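Glycoside hydrolase family 31 (Trueperella pyogenes, PDB 5I0E) is a family 31 glycoside hydrolase that binds glucose in its barrel and probably cleaves alpha-linked glucosides, perhaps isomaltose-like ones. Local coordinates at residues A[382-387]-A[460-465]; A[510-515]-A[525-530]. All blocks are in the same frame, centred on the assembly; numbering follows the deposited sequence.

Interaction 1: residues A[382-387]-A[460-465]. With GLC (alpha-D-glucopyranose), chain B.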
loop_
_atom_site.group_PDB
_atom_site.type_symbol
_atom_site.label_atom_id
_atom_site.label_comp_id
_atom_site.label_asym_id
_atom_site.label_seq_id
_atom_site.Cartn_x
_atom_site.Cartn_y
_atom_site.Cartn_z
ATOM N N ILE A 382 -9.108 25.607 -7.191
ATOM C CA ILE A 382 -9.294 24.213 -6.729
ATOM C C ILE A 382 -8.908 23.290 -7.868
ATOM O O ILE A 382 -9.356 23.484 -8.994
ATOM C CB ILE A 382 -10.760 23.949 -6.310
ATOM C CG1 ILE A 382 -11.199 24.980 -5.263
ATOM C CG2 ILE A 382 -10.927 22.536 -5.752
ATOM C CD1 ILE A 382 -12.652 24.880 -4.843
ATOM N N ARG A 383 -8.084 22.290 -7.568
ATOM C CA ARG A 383 -7.644 21.312 -8.567
ATOM C C ARG A 383 -8.497 20.057 -8.475
ATOM O O ARG A 383 -9.059 19.761 -7.405
ATOM C CB ARG A 383 -6.165 20.966 -8.360
ATOM C CG ARG A 383 -5.202 21.923 -9.084
ATOM C CD ARG A 383 -5.032 23.246 -8.357
ATOM N NE ARG A 383 -4.131 24.150 -9.084
ATOM C CZ ARG A 383 -3.711 25.339 -8.638
ATOM N NH1 ARG A 383 -4.088 25.810 -7.455
ATOM N NH2 ARG A 383 -2.914 26.073 -9.400
ATOM N N VAL A 384 -8.581 19.308 -9.584
ATOM C CA VAL A 384 -9.465 18.137 -9.660
ATOM C C VAL A 384 -8.659 16.859 -9.900
ATOM O O VAL A 384 -7.754 16.824 -10.726
ATOM C CB VAL A 384 -10.528 18.338 -10.764
ATOM C CG1 VAL A 384 -11.656 17.311 -10.656
ATOM C CG2 VAL A 384 -11.095 19.757 -10.701
ATOM N N ILE A 385 -9.014 15.810 -9.183
ATOM C CA ILE A 385 -8.351 14.499 -9.252
ATOM C C ILE A 385 -9.424 13.417 -9.488
ATOM O O ILE A 385 -10.459 13.417 -8.796
ATOM C CB ILE A 385 -7.611 14.182 -7.919
ATOM C CG1 ILE A 385 -6.624 15.283 -7.517
ATOM C CG2 ILE A 385 -6.913 12.827 -7.951
ATOM C CD1 ILE A 385 -5.423 15.408 -8.405
ATOM N N LEU A 386 -9.174 12.495 -10.425
ATOM C CA LEU A 386 -10.108 11.420 -10.750
ATOM C C LEU A 386 -9.560 10.044 -10.373
ATOM O O LEU A 386 -8.401 9.740 -10.616
ATOM C CB LEU A 386 -10.456 11.424 -12.237
ATOM C CG LEU A 386 -11.036 12.719 -12.830
ATOM C CD1 LEU A 386 -11.432 12.486 -14.276
ATOM C CD2 LEU A 386 -12.227 13.240 -12.044
ATOM N N TRP A 387 -10.409 9.209 -9.775
ATOM C CA TRP A 387 -10.028 7.878 -9.308
ATOM C C TRP A 387 -9.794 6.974 -10.505
ATOM O O TRP A 387 -10.418 7.139 -11.561
ATOM C CB TRP A 387 -11.170 7.352 -8.434
ATOM C CG TRP A 387 -11.054 6.029 -7.797
ATOM C CD1 TRP A 387 -10.611 5.779 -6.533
ATOM C CD2 TRP A 387 -11.471 4.782 -8.333
ATOM N NE1 TRP A 387 -10.688 4.447 -6.262
ATOM C CE2 TRP A 387 -11.228 3.805 -7.339
ATOM C CE3 TRP A 387 -12.032 4.389 -9.553
ATOM C CZ2 TRP A 387 -11.513 2.436 -7.529
ATOM C CZ3 TRP A 387 -12.311 3.053 -9.757
ATOM C CH2 TRP A 387 -12.050 2.075 -8.739
ATOM N N ASP A 460 -8.738 18.986 -18.752
ATOM C CA ASP A 460 -7.830 19.735 -17.858
ATOM C C ASP A 460 -7.752 19.236 -16.390
ATOM O O ASP A 460 -7.471 20.035 -15.502
ATOM C CB ASP A 460 -8.149 21.261 -17.928
ATOM C CG ASP A 460 -6.935 22.156 -17.634
ATOM O OD1 ASP A 460 -5.788 21.715 -17.825
ATOM O OD2 ASP A 460 -7.134 23.327 -17.225
ATOM N N ILE A 461 -7.966 17.940 -16.121
ATOM C CA ILE A 461 -7.763 17.444 -14.754
ATOM C C ILE A 461 -6.298 17.524 -14.354
ATOM O O ILE A 461 -5.387 17.604 -15.192
ATOM C CB ILE A 461 -8.303 16.025 -14.481
ATOM C CG1 ILE A 461 -7.583 14.972 -15.309
ATOM C CG2 ILE A 461 -9.798 15.970 -14.735
ATOM C CD1 ILE A 461 -7.784 13.563 -14.783
ATOM N N ASP A 462 -6.080 17.521 -13.051
ATOM C CA ASP A 462 -4.784 17.823 -12.508
ATOM C C ASP A 462 -4.052 16.597 -12.006
ATOM O O ASP A 462 -2.867 16.686 -11.687
ATOM C CB ASP A 462 -4.950 18.870 -11.425
ATOM C CG ASP A 462 -5.606 20.118 -11.954
ATOM O OD1 ASP A 462 -5.011 20.795 -12.819
ATOM O OD2 ASP A 462 -6.750 20.400 -11.564
ATOM N N GLY A 463 -4.726 15.456 -11.936
ATOM C CA GLY A 463 -4.100 14.266 -11.393
ATOM C C GLY A 463 -5.094 13.150 -11.206
ATOM O O GLY A 463 -6.264 13.287 -11.573
ATOM N N PHE A 464 -4.614 12.053 -10.641
ATOM C CA PHE A 464 -5.379 10.832 -10.546
ATOM C C PHE A 464 -5.200 10.198 -9.179
ATOM O O PHE A 464 -4.096 10.162 -8.655
ATOM C CB PHE A 464 -4.899 9.826 -11.595
ATOM C CG PHE A 464 -5.117 10.261 -13.017
ATOM C CD1 PHE A 464 -6.351 10.070 -13.636
ATOM C CD2 PHE A 464 -4.082 10.828 -13.753
ATOM C CE1 PHE A 464 -6.546 10.439 -14.964
ATOM C CE2 PHE A 464 -4.272 11.207 -15.067
ATOM C CZ PHE A 464 -5.509 11.024 -15.676
ATOM N N LYS A 465 -6.291 9.708 -8.604
ATOM C CA LYS A 465 -6.201 8.835 -7.460
ATOM C C LYS A 465 -6.010 7.403 -8.014
ATOM O O LYS A 465 -6.967 6.695 -8.344
ATOM C CB LYS A 465 -7.424 8.988 -6.538
ATOM C CG LYS A 465 -7.427 8.052 -5.358
ATOM C CD LYS A 465 -8.518 8.406 -4.353
ATOM C CE LYS A 465 -8.377 7.521 -3.116
ATOM N NZ LYS A 465 -9.396 7.732 -2.057
HETATM C C1 GLC B . -10.735 1.694 -2.449
HETATM C C2 GLC B . -10.100 2.942 -1.842
HETATM C C3 GLC B . -11.160 3.855 -1.242
HETATM C C4 GLC B . -12.174 4.221 -2.327
HETATM C C5 GLC B . -12.768 2.968 -2.961
HETATM C C6 GLC B . -13.631 3.392 -4.150
HETATM O O1 GLC B . -11.291 0.938 -1.380
HETATM O O2 GLC B . -9.148 2.558 -0.852
HETATM O O3 GLC B . -10.530 5.037 -0.738
HETATM O O4 GLC B . -13.228 5.056 -1.810
HETATM O O5 GLC B . -11.756 2.046 -3.392
HETATM O O6 GLC B . -14.376 2.262 -4.635
#

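Interaction 2: residues A[510-515]-A[525-530]. With GLC (alpha-D-glucopyranose), chain B.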
loop_
_atom_site.group_PDB
_atom_site.type_symbol
_atom_site.label_atom_id
_atom_site.label_comp_id
_atom_site.label_asym_id
_atom_site.label_seq_id
_atom_site.Cartn_x
_atom_site.Cartn_y
_atom_site.Cartn_z
ATOM N N TYR A 510 2.274 18.542 -13.376
ATOM C CA TYR A 510 2.958 17.866 -12.300
ATOM C C TYR A 510 2.408 16.439 -12.189
ATOM O O TYR A 510 1.215 16.240 -12.413
ATOM C CB TYR A 510 2.739 18.606 -10.964
ATOM C CG TYR A 510 3.590 19.845 -10.755
ATOM C CD1 TYR A 510 3.157 21.090 -11.185
ATOM C CD2 TYR A 510 4.814 19.774 -10.088
ATOM C CE1 TYR A 510 3.926 22.223 -10.982
ATOM C CE2 TYR A 510 5.588 20.907 -9.884
ATOM C CZ TYR A 510 5.133 22.122 -10.327
ATOM O OH TYR A 510 5.886 23.254 -10.131
ATOM N N PRO A 511 3.259 15.453 -11.822
ATOM C CA PRO A 511 2.854 14.050 -11.664
ATOM C C PRO A 511 2.152 13.752 -10.340
ATOM O O PRO A 511 2.623 12.924 -9.528
ATOM C CB PRO A 511 4.183 13.309 -11.743
ATOM C CG PRO A 511 5.174 14.274 -11.180
ATOM C CD PRO A 511 4.722 15.609 -11.687
ATOM N N VAL A 512 1.034 14.430 -10.127
ATOM C CA VAL A 512 0.266 14.261 -8.923
ATOM C C VAL A 512 -0.602 13.009 -9.079
ATOM O O VAL A 512 -1.700 13.071 -9.604
ATOM C CB VAL A 512 -0.573 15.520 -8.604
ATOM C CG1 VAL A 512 -1.469 15.283 -7.386
ATOM C CG2 VAL A 512 0.343 16.712 -8.372
ATOM N N THR A 513 -0.051 11.872 -8.672
ATOM C CA THR A 513 -0.806 10.651 -8.501
ATOM C C THR A 513 -1.006 10.447 -6.998
ATOM O O THR A 513 -0.184 10.869 -6.189
ATOM C CB THR A 513 -0.089 9.453 -9.132
ATOM O OG1 THR A 513 1.180 9.235 -8.500
ATOM C CG2 THR A 513 0.100 9.692 -10.594
ATOM N N PHE A 514 -2.111 9.823 -6.625
ATOM C CA PHE A 514 -2.444 9.610 -5.219
ATOM C C PHE A 514 -2.743 8.115 -5.075
ATOM O O PHE A 514 -3.775 7.650 -5.521
ATOM C CB PHE A 514 -3.635 10.512 -4.871
ATOM C CG PHE A 514 -3.945 10.642 -3.399
ATOM C CD1 PHE A 514 -2.974 10.999 -2.484
ATOM C CD2 PHE A 514 -5.253 10.480 -2.946
ATOM C CE1 PHE A 514 -3.277 11.167 -1.142
ATOM C CE2 PHE A 514 -5.566 10.641 -1.603
ATOM C CZ PHE A 514 -4.578 11.000 -0.702
ATOM N N SER A 515 -1.808 7.379 -4.459
ATOM C CA SER A 515 -1.795 5.917 -4.459
ATOM C C SER A 515 -1.764 5.381 -3.038
ATOM O O SER A 515 -1.362 6.087 -2.122
ATOM C CB SER A 515 -0.547 5.405 -5.183
ATOM O OG SER A 515 -0.527 5.768 -6.545
ATOM N N HIS A 525 7.425 8.494 -7.281
ATOM C CA HIS A 525 6.208 8.539 -8.068
ATOM C C HIS A 525 5.018 8.978 -7.234
ATOM O O HIS A 525 4.291 8.153 -6.663
ATOM C CB HIS A 525 5.969 7.157 -8.692
ATOM C CG HIS A 525 7.067 6.725 -9.620
ATOM N ND1 HIS A 525 7.346 7.389 -10.800
ATOM C CD2 HIS A 525 7.961 5.711 -9.539
ATOM C CE1 HIS A 525 8.369 6.803 -11.402
ATOM N NE2 HIS A 525 8.765 5.787 -10.658
ATOM N N GLY A 526 4.824 10.289 -7.164
ATOM C CA GLY A 526 3.598 10.861 -6.644
ATOM C C GLY A 526 3.407 10.817 -5.145
ATOM O O GLY A 526 4.378 10.743 -4.386
ATOM N N LEU A 527 2.134 10.851 -4.744
ATOM C CA LEU A 527 1.717 10.986 -3.340
ATOM C C LEU A 527 1.171 9.655 -2.926
ATOM O O LEU A 527 0.849 8.821 -3.798
ATOM C CB LEU A 527 0.611 12.039 -3.205
ATOM C CG LEU A 527 0.975 13.527 -3.284
ATOM C CD1 LEU A 527 2.006 13.887 -4.333
ATOM C CD2 LEU A 527 -0.282 14.350 -3.488
ATOM N N TYR A 528 1.041 9.479 -1.604
ATOM C CA TYR A 528 0.575 8.246 -0.983
ATOM C C TYR A 528 -0.420 8.531 0.156
ATOM O O TYR A 528 -0.309 9.556 0.815
ATOM C CB TYR A 528 1.792 7.398 -0.543
ATOM C CG TYR A 528 2.506 6.888 -1.753
ATOM C CD1 TYR A 528 3.475 7.663 -2.399
ATOM C CD2 TYR A 528 2.131 5.671 -2.338
ATOM C CE1 TYR A 528 4.070 7.221 -3.591
ATOM C CE2 TYR A 528 2.740 5.212 -3.500
ATOM C CZ TYR A 528 3.693 5.989 -4.134
ATOM O OH TYR A 528 4.260 5.530 -5.310
ATOM N N TRP A 529 -1.440 7.685 0.327
ATOM C CA TRP A 529 -2.329 7.726 1.515
ATOM C C TRP A 529 -2.369 6.351 2.145
ATOM O O TRP A 529 -2.096 5.365 1.476
ATOM C CB TRP A 529 -3.743 8.276 1.195
ATOM C CG TRP A 529 -4.855 7.280 0.840
ATOM C CD1 TRP A 529 -5.845 6.847 1.663
ATOM C CD2 TRP A 529 -5.109 6.667 -0.431
ATOM N NE1 TRP A 529 -6.678 5.972 1.008
ATOM C CE2 TRP A 529 -6.245 5.840 -0.279
ATOM C CE3 TRP A 529 -4.500 6.755 -1.706
ATOM C CZ2 TRP A 529 -6.779 5.092 -1.343
ATOM C CZ3 TRP A 529 -5.030 6.011 -2.758
ATOM C CH2 TRP A 529 -6.148 5.183 -2.566
ATOM N N ALA A 530 -2.734 6.291 3.424
ATOM C CA ALA A 530 -2.638 5.055 4.241
ATOM C C ALA A 530 -3.729 3.988 4.031
ATOM O O ALA A 530 -3.684 2.935 4.666
ATOM C CB ALA A 530 -2.559 5.417 5.711
HETATM C C1 GLC B . -10.735 1.694 -2.449
HETATM C C2 GLC B . -10.100 2.942 -1.842
HETATM C C3 GLC B . -11.160 3.855 -1.242
HETATM C C4 GLC B . -12.174 4.221 -2.327
HETATM C C5 GLC B . -12.768 2.968 -2.961
HETATM C C6 GLC B . -13.631 3.392 -4.150
HETATM O O1 GLC B . -11.291 0.938 -1.380
HETATM O O2 GLC B . -9.148 2.558 -0.852
HETATM O O3 GLC B . -10.530 5.037 -0.738
HETATM O O4 GLC B . -13.228 5.056 -1.810
HETATM O O5 GLC B . -11.756 2.046 -3.392
HETATM O O6 GLC B . -14.376 2.262 -4.635
HETATM O O HOH W 1 1.383 7.925 -6.297
#

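Interaction 1: residues A[382-387]-A[460-465]
Lys465 and Trp387 sit side by side at the sugar end of two neighbouring parallel strands, 383-387 and 463-465. The lysine chain is extended throughout, with CG trans to the backbone N (chi1 177°), and this carries its amine out toward the glucose. Its CB rests near Ile385 CG2 and Trp387 CA; the chain then crosses the indole obliquely, CG near Trp387 CD1 and CD at the ring's edge, 4.0 Å from Trp387 CD1. CE lies 4.1 Å from GLC O3, and at the tip NZ donates to that same oxygen over 3.2 Å while also pairing with Glu330. The indole NE1 of Trp387 is taken by Asp467, which fixes the ring beside GLC C6.

Further back along the strands, Lys465 N gives a 2.9 Å hydrogen bond to Leu386 O, and Leu386 N reaches Gly463 O. Ile385 CD1 presses to 3.5 Å from Gly463 CA, just where a side chain on the glycine would collide with it. At the other end Asp462 stands in for a strand partner: its OD2 uses the anti lone pair to accept Val384 N at 2.9 Å, and its own N donates to Val384 O. His378 also binds OD2. On the face that carries Leu386 and Phe464, Leu386 CD1 meets Ile461 CD1. This is an adjacent strand pair of a TIM barrel, with its C-terminal ends forming part of the glucose-binding site.

Interaction 2: residues A[510-515]-A[525-530]
Strands 514-515 and 527-529 are parallel neighbours in the TIM barrel, and three backbone hydrogen bonds join their segments. Leu527 N donates to Thr513 O at 2.7 Å, Leu527 O receives Ser515 N, and Ser515 O in turn receives Trp529 N, so Leu527 and Ser515 each bond through both their N and their O. Gly526, with positive phi (75°), precedes the strand; a CB there would run into Thr513 OG1.

Phe514 and Leu527 share one face of the sheet. With CG trans to the backbone N (chi1 -168°), the phenylalanine ring swings across toward the 527-529 strand: Leu527 CB comes in its plane at the edge, 3.8 Å from Phe514 CD1, and Phe514 CZ pushes up to 3.4 Å from Trp529 CB. The indole's six-membered ring is nearly parallel to the Phe514 ring, the planes 27° apart, but slid so far that they barely overlap; Trp529 CE3 lies over the rim of one face. At its edge the indole meets the sugar, Trp529 CZ2 being 3.5 Å from GLC O2, and Lys465 makes a cation-pi contact with it. A serine in place of Trp529 would probably leave the rim of the Phe514 ring without the indole carbon beside it and Lys465 without its cation-pi partner, and open a gap beside the glucose.

On the other face Ser515 CB packs against the Tyr528 ring at CE2, while its OG also bonds to Thr466. One water joins the two segments here: it accepts from Thr513 OG1 and Ser515 OG and donates to His525 O and to Leu527 O, the last bond 2.7 Å long.

Going from the N terminus, strand 383-388 comes first, and interaction 1 closes a loop of 72 residues, largely helical where ordered into secondary structure, when the chain returns at 460-465. Helix 485-506 then leads to 510-515, and interaction 2 closes a much shorter, nine-residue loop at 525-530. The two are in series, neither nested nor crossed. Strand 463-466 and strand 514-515 meet between them: Phe464 O lies 2.9 Å from Phe514 N and Phe464 N 3.3 Å from Val512 O, both probable hydrogen bonds, so the four strands follow one another round the barrel wall. Both contacts touch the same bound glucose.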